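Local coordinates for protein phosphoserine phosphatase (Thermococcus onnurineus, PDB 4AP9) that probably hydrolyses L-phosphoserine to L-serine and phosphate with the aid of magnesium, the final step of serine biosynthesis, as a haloacid dehalogenase superfamily enzyme, at residues E89-E93 / K94-V98; D188-E191 / L192-I196. One frame throughout, in Å; residues are numbered along the deposited sequence.

Interaction 1. Residues E89-E93 / K94-V98; sequences ETLRE and KGFKV
Lys94 lies alongside Thr90 at the C-terminal end of helix 82-93, where a Schellman motif leads into strand 97-102 of the haloacid dehalogenase sheet. Lys94 N donates to Thr90 O (2.8 Å), an i to i+4 bond of the last helical turn. With its chain bent at chi2 (-52°), Lys94 lays CG 3.1 Å from Thr90 O and runs side by side with Thr90, CE lying 4.1 Å from Thr90 CG2; NZ continues to the carbonyl oxygen of Leu199. An alanine here would lose this aliphatic cover over Thr90 CG2 and is likely to leave Leu199 O without its ammonium partner. Gly95 takes a positive phi (93°), at which a CB would jam against the carbonyl oxygen of Lys94. Its N-H meets Arg92 O (2.9 Å) from well above the carbonyl plane. Phe96 N completes the motif on Leu91 O (3.0 Å, 161° at the hydrogen), and the same oxygen lies in the plane of the Phe96 ring at its edge. Leu91 CD2 reaches over one ring face, 4.0 Å from Phe96 CD1. Lys97, beyond the turn, forms a salt bridge with Glu118; back on the helix, the guanidinium of Arg92 bonds Leu115 O and pairs with Asp117. Val98 points its side chain toward the helix: CG2 packs against Leu91 CB at 3.7 Å and lies 4.2 Å from Arg92 CG.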
ATOM      1  N   GLU A  89       0.240  27.381  23.838  1.00 18.22           N
ATOM      2  CA  GLU A  89      -0.911  28.235  23.527  1.00 20.10           C
ATOM      3  C   GLU A  89      -0.795  28.891  22.139  1.00 21.77           C
ATOM      4  O   GLU A  89      -1.798  29.049  21.427  1.00 20.65           O
ATOM      5  CB  GLU A  89      -1.121  29.284  24.621  1.00 21.71           C
ATOM      6  CG  GLU A  89      -1.548  28.675  25.944  1.00 25.49           C
ATOM      7  CD  GLU A  89      -1.714  29.695  27.054  1.00 31.40           C
ATOM      8  OE1 GLU A  89      -1.341  30.875  26.866  1.00 26.56           O
ATOM      9  OE2 GLU A  89      -2.216  29.303  28.126  1.00 29.96           O
ATOM     10  N   THR A  90       0.424  29.262  21.760  1.00 18.23           N
ATOM     11  CA  THR A  90       0.666  29.886  20.469  1.00 19.11           C
ATOM     12  C   THR A  90       0.490  28.887  19.326  1.00 20.46           C
ATOM     13  O   THR A  90      -0.129  29.197  18.304  1.00 19.89           O
ATOM     14  CB  THR A  90       2.060  30.507  20.405  1.00 19.63           C
ATOM     15  OG1 THR A  90       2.208  31.437  21.487  1.00 21.33           O
ATOM     16  CG2 THR A  90       2.250  31.250  19.068  1.00 21.65           C
ATOM     17  N   LEU A  91       1.034  27.687  19.503  1.00 17.35           N
ATOM     18  CA  LEU A  91       0.773  26.598  18.569  1.00 17.81           C
ATOM     19  C   LEU A  91      -0.720  26.432  18.277  1.00 20.54           C
ATOM     20  O   LEU A  91      -1.120  26.302  17.118  1.00 22.39           O
ATOM     21  CB  LEU A  91       1.357  25.294  19.098  1.00 17.27           C
ATOM     22  CG  LEU A  91       2.868  25.193  18.933  1.00 16.13           C
ATOM     23  CD1 LEU A  91       3.445  24.116  19.857  1.00 15.56           C
ATOM     24  CD2 LEU A  91       3.223  24.909  17.485  1.00 16.86           C
ATOM     25  N   ARG A  92      -1.548  26.425  19.316  1.00 19.14           N
ATOM     26  CA  ARG A  92      -2.994  26.354  19.089  1.00 22.75           C
ATOM     27  C   ARG A  92      -3.527  27.541  18.294  1.00 24.49           C
ATOM     28  O   ARG A  92      -4.339  27.360  17.390  1.00 23.85           O
ATOM     29  CB  ARG A  92      -3.760  26.251  20.396  1.00 23.07           C
ATOM     30  CG  ARG A  92      -3.660  24.916  21.060  1.00 22.77           C
ATOM     31  CD  ARG A  92      -4.811  24.755  22.028  1.00 24.13           C
ATOM     32  NE  ARG A  92      -4.605  23.608  22.894  1.00 21.89           N
ATOM     33  CZ  ARG A  92      -4.050  23.683  24.098  1.00 23.89           C
ATOM     34  NH1 ARG A  92      -3.651  24.854  24.574  1.00 27.80           N
ATOM     35  NH2 ARG A  92      -3.899  22.590  24.829  1.00 22.89           N
ATOM     36  N   GLU A  93      -3.090  28.750  18.641  1.00 24.83           N
ATOM     37  CA  GLU A  93      -3.492  29.940  17.893  1.00 25.45           C
ATOM     38  C   GLU A  93      -3.140  29.783  16.418  1.00 28.25           C
ATOM     39  O   GLU A  93      -3.890  30.211  15.534  1.00 28.32           O
ATOM     40  CB  GLU A  93      -2.802  31.193  18.432  1.00 27.34           C
ATOM     41  CG  GLU A  93      -3.169  31.578  19.850  1.00 32.40           C
ATOM     42  CD  GLU A  93      -2.439  32.829  20.304  1.00 37.00           C
ATOM     43  OE1 GLU A  93      -2.222  33.730  19.462  1.00 40.49           O
ATOM     44  OE2 GLU A  93      -2.081  32.909  21.500  1.00 37.76           O
ATOM     45  N   LYS A  94      -1.987  29.176  16.164  1.00 23.31           N
ATOM     46  CA  LYS A  94      -1.485  29.023  14.807  1.00 26.55           C
ATOM     47  C   LYS A  94      -2.135  27.838  14.090  1.00 23.27           C
ATOM     48  O   LYS A  94      -1.780  27.516  12.958  1.00 24.86           O
ATOM     49  CB  LYS A  94       0.038  28.886  14.805  1.00 24.05           C
ATOM     50  CG  LYS A  94       0.782  30.066  15.420  1.00 24.70           C
ATOM     51  CD  LYS A  94       0.336  31.384  14.808  1.00 24.86           C
ATOM     52  CE  LYS A  94       1.185  32.549  15.316  1.00 23.32           C
ATOM     53  NZ  LYS A  94       0.851  33.821  14.620  1.00 24.20           N
ATOM     54  N   GLY A  95      -3.082  27.190  14.755  1.00 24.01           N
ATOM     55  CA  GLY A  95      -3.916  26.186  14.114  1.00 23.12           C
ATOM     56  C   GLY A  95      -3.435  24.751  14.218  1.00 22.33           C
ATOM     57  O   GLY A  95      -3.820  23.908  13.417  1.00 20.80           O
ATOM     58  N   PHE A  96      -2.586  24.474  15.199  1.00 17.97           N
ATOM     59  CA  PHE A  96      -2.090  23.124  15.422  1.00 16.63           C
ATOM     60  C   PHE A  96      -2.882  22.431  16.515  1.00 17.27           C
ATOM     61  O   PHE A  96      -3.350  23.076  17.456  1.00 20.02           O
ATOM     62  CB  PHE A  96      -0.612  23.159  15.841  1.00 14.64           C
ATOM     63  CG  PHE A  96       0.317  23.573  14.741  1.00 18.09           C
ATOM     64  CD1 PHE A  96       0.563  24.908  14.495  1.00 18.62           C
ATOM     65  CD2 PHE A  96       0.950  22.625  13.960  1.00 17.30           C
ATOM     66  CE1 PHE A  96       1.420  25.297  13.483  1.00 18.43           C
ATOM     67  CE2 PHE A  96       1.808  23.003  12.943  1.00 14.87           C
ATOM     68  CZ  PHE A  96       2.046  24.345  12.704  1.00 18.33           C
ATOM     69  N   LYS A  97      -3.030  21.120  16.392  1.00 14.36           N
ATOM     70  CA  LYS A  97      -3.340  20.288  17.547  1.00 14.51           C
ATOM     71  C   LYS A  97      -1.993  19.921  18.185  1.00 15.29           C
ATOM     72  O   LYS A  97      -1.060  19.540  17.480  1.00 18.19           O
ATOM     73  CB  LYS A  97      -4.078  19.036  17.105  1.00 14.57           C
ATOM     74  CG  LYS A  97      -4.217  17.992  18.175  1.00 20.20           C
ATOM     75  CD  LYS A  97      -5.130  16.894  17.689  1.00 22.96           C
ATOM     76  CE  LYS A  97      -4.389  15.613  17.492  1.00 21.41           C
ATOM     77  NZ  LYS A  97      -5.351  14.470  17.511  1.00 20.92           N
ATOM     78  N   VAL A  98      -1.889  20.047  19.504  1.00 14.41           N
ATOM     79  CA  VAL A  98      -0.608  19.858  20.203  1.00 11.22           C
ATOM     80  C   VAL A  98      -0.509  18.520  20.936  1.00 13.55           C
ATOM     81  O   VAL A  98      -1.353  18.200  21.776  1.00 15.64           O
ATOM     82  CB  VAL A  98      -0.384  20.993  21.219  1.00 13.74           C
ATOM     83  CG1 VAL A  98       0.948  20.821  21.948  1.00 13.60           C
ATOM     84  CG2 VAL A  98      -0.448  22.339  20.510  1.00 14.56           C
TER

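Interaction 2. Residues D188-E191 / L192-I196; sequences DLKE and LVDFI
Lys190 CG is anti to the backbone N (chi1 174°) and Asp194 CG lies beside its own (chi1 -75°), and the two side chains cross obliquely one turn apart in the N-capped first turns of the amphipathic helix 189-197. A bend at chi2 (67°) carries the lysine chain across the carboxylate, with Lys190 CE 3.7 Å from both OD1 and OD2 of Asp194. The charged ends remain beyond salt-bridge range, Lys190 NZ lying 4.3 Å from Asp194 OD2, and Asp194 has a second, weak and long ion pair with Lys197.

The N-cap is an aspartate. Asp188 OD1 accepts from Glu191 N (2.9 Å), the N-H meeting the oxygen nearly along its C-O axis, while the backbone oxygen of Asp188 takes Leu192 N. One residue thereby satisfies two amides of the first turn, and its negative charge is probably stabilised by the helix dipole. Regular i to i+4 bonds follow, from Val193 N to Leu189 O, Asp194 N to Lys190 O and Phe195 N to Glu191 O.

The apolar side carries Leu189, Leu192, Val193 and Phe195. Leu189 CD1 touches Leu192 CD2 at 4.2 Å, and Leu192 goes on to pack against Leu87 of helix 82-93 and Ile173 of strand 171-175. Phe195 shares Ile173 with Leu192, also touches Leu184 of strand 184-186, and meets Met3 of one neighbouring subunit and Leu57 of another. Leu189 CG stands 4.4 Å from Val193 CG2, a looser approach than that of the same methyl to the backbone, for Val193 CG2 lies 3.3 Å from Leu189 O.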
ATOM      1  N   ASP A 188      17.144  27.809  21.768  1.00 20.81           N
ATOM      2  CA  ASP A 188      16.542  27.487  23.050  1.00 24.13           C
ATOM      3  C   ASP A 188      15.037  27.671  22.931  1.00 21.03           C
ATOM      4  O   ASP A 188      14.538  28.033  21.870  1.00 19.71           O
ATOM      5  CB  ASP A 188      17.109  28.386  24.157  1.00 24.47           C
ATOM      6  CG  ASP A 188      17.027  29.865  23.811  1.00 27.55           C
ATOM      7  OD1 ASP A 188      16.133  30.252  23.026  1.00 23.10           O
ATOM      8  OD2 ASP A 188      17.859  30.646  24.330  1.00 30.10           O
ATOM      9  N   LEU A 189      14.312  27.421  24.010  1.00 19.92           N
ATOM     10  CA  LEU A 189      12.855  27.447  23.951  1.00 19.49           C
ATOM     11  C   LEU A 189      12.344  28.827  23.562  1.00 20.43           C
ATOM     12  O   LEU A 189      11.325  28.952  22.890  1.00 20.64           O
ATOM     13  CB  LEU A 189      12.265  27.011  25.288  1.00 18.06           C
ATOM     14  CG  LEU A 189      10.748  26.942  25.436  1.00 18.77           C
ATOM     15  CD1 LEU A 189      10.161  25.985  24.427  1.00 18.09           C
ATOM     16  CD2 LEU A 189      10.394  26.497  26.850  1.00 18.99           C
ATOM     17  N   LYS A 190      13.056  29.866  23.992  1.00 21.00           N
ATOM     18  CA  LYS A 190      12.660  31.231  23.681  1.00 23.31           C
ATOM     19  C   LYS A 190      12.650  31.446  22.170  1.00 20.44           C
ATOM     20  O   LYS A 190      11.691  31.969  21.607  1.00 20.99           O
ATOM     21  CB  LYS A 190      13.607  32.228  24.357  1.00 26.85           C
ATOM     22  CG  LYS A 190      13.366  33.676  23.972  1.00 31.38           C
ATOM     23  CD  LYS A 190      12.022  34.170  24.494  1.00 39.33           C
ATOM     24  CE  LYS A 190      11.637  35.515  23.876  1.00 43.66           C
ATOM     25  NZ  LYS A 190      12.438  36.676  24.379  1.00 51.97           N
ATOM     26  N   GLU A 191      13.726  31.026  21.517  1.00 21.65           N
ATOM     27  CA  GLU A 191      13.826  31.129  20.070  1.00 21.42           C
ATOM     28  C   GLU A 191      12.706  30.329  19.399  1.00 23.17           C
ATOM     29  O   GLU A 191      12.147  30.756  18.383  1.00 21.20           O
ATOM     30  CB  GLU A 191      15.199  30.623  19.626  1.00 24.05           C
ATOM     31  CG  GLU A 191      15.612  31.024  18.223  1.00 26.10           C
ATOM     32  CD  GLU A 191      17.107  30.852  18.004  1.00 24.75           C
ATOM     33  OE1 GLU A 191      17.886  31.519  18.714  1.00 32.55           O
ATOM     34  OE2 GLU A 191      17.504  30.054  17.127  1.00 31.25           O
ATOM     35  N   LEU A 192      12.370  29.173  19.969  1.00 20.07           N
ATOM     36  CA  LEU A 192      11.319  28.333  19.395  1.00 18.98           C
ATOM     37  C   LEU A 192       9.975  29.038  19.484  1.00 17.72           C
ATOM     38  O   LEU A 192       9.208  29.045  18.523  1.00 20.06           O
ATOM     39  CB  LEU A 192      11.244  26.973  20.094  1.00 19.16           C
ATOM     40  CG  LEU A 192      10.203  25.992  19.551  1.00 18.50           C
ATOM     41  CD1 LEU A 192      10.483  25.646  18.091  1.00 18.84           C
ATOM     42  CD2 LEU A 192      10.159  24.725  20.401  1.00 17.92           C
ATOM     43  N   VAL A 193       9.687  29.627  20.639  1.00 18.96           N
ATOM     44  CA  VAL A 193       8.461  30.393  20.810  1.00 19.08           C
ATOM     45  C   VAL A 193       8.391  31.518  19.766  1.00 19.90           C
ATOM     46  O   VAL A 193       7.364  31.727  19.128  1.00 22.10           O
ATOM     47  CB  VAL A 193       8.368  30.979  22.229  1.00 20.94           C
ATOM     48  CG1 VAL A 193       7.218  31.942  22.332  1.00 23.34           C
ATOM     49  CG2 VAL A 193       8.208  29.850  23.248  1.00 20.33           C
ATOM     50  N   ASP A 194       9.502  32.223  19.591  1.00 20.46           N
ATOM     51  CA  ASP A 194       9.564  33.321  18.628  1.00 22.52           C
ATOM     52  C   ASP A 194       9.303  32.841  17.212  1.00 24.52           C
ATOM     53  O   ASP A 194       8.620  33.507  16.436  1.00 23.05           O
ATOM     54  CB  ASP A 194      10.916  34.024  18.697  1.00 25.36           C
ATOM     55  CG  ASP A 194      11.046  34.901  19.923  1.00 30.00           C
ATOM     56  OD1 ASP A 194      10.002  35.224  20.535  1.00 33.82           O
ATOM     57  OD2 ASP A 194      12.189  35.263  20.275  1.00 34.34           O
ATOM     58  N   PHE A 195       9.847  31.676  16.882  1.00 21.08           N
ATOM     59  CA  PHE A 195       9.612  31.085  15.579  1.00 22.74           C
ATOM     60  C   PHE A 195       8.129  30.779  15.366  1.00 22.36           C
ATOM     61  O   PHE A 195       7.540  31.129  14.347  1.00 23.20           O
ATOM     62  CB  PHE A 195      10.452  29.817  15.404  1.00 20.91           C
ATOM     63  CG  PHE A 195      10.276  29.165  14.064  1.00 22.67           C
ATOM     64  CD1 PHE A 195      11.063  29.538  12.987  1.00 23.70           C
ATOM     65  CD2 PHE A 195       9.308  28.193  13.873  1.00 23.71           C
ATOM     66  CE1 PHE A 195      10.889  28.946  11.752  1.00 25.36           C
ATOM     67  CE2 PHE A 195       9.132  27.597  12.637  1.00 22.42           C
ATOM     68  CZ  PHE A 195       9.925  27.971  11.583  1.00 23.08           C
ATOM     69  N   ILE A 196       7.514  30.112  16.330  1.00 19.82           N
ATOM     70  CA  ILE A 196       6.110  29.778  16.196  1.00 20.33           C
ATOM     71  C   ILE A 196       5.249  31.037  16.145  1.00 20.68           C
ATOM     72  O   ILE A 196       4.240  31.074  15.443  1.00 20.52           O
ATOM     73  CB  ILE A 196       5.643  28.849  17.329  1.00 20.99           C
ATOM     74  CG1 ILE A 196       6.421  27.537  17.270  1.00 19.78           C
ATOM     75  CG2 ILE A 196       4.149  28.593  17.227  1.00 20.49           C
ATOM     76  CD1 ILE A 196       6.349  26.838  15.926  1.00 19.13           C
TER

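The two contacts hold opposite kinds of helix end: interaction 1 closes helix 82-93 and hands the chain to the sheet, whereas interaction 2 opens helix 189-197. Interaction 1 is largely buried and relies on backbone amides turned back onto carbonyls, with a glycine at the turn and the apolar side chains of Leu91, Phe96 and Val98 packed together beside them. Interaction 2 is only partly buried; a side-chain carboxylate does the capping, and loosely placed charges line one side. The centres of interactions 1 and 2 are about 14 Å apart, and the helices themselves pack together. Ile196 joins them: its CG2 lies 3.7 Å from Thr90 CG2, and Lys94 CE comes within 3.4 Å of Ile196 O.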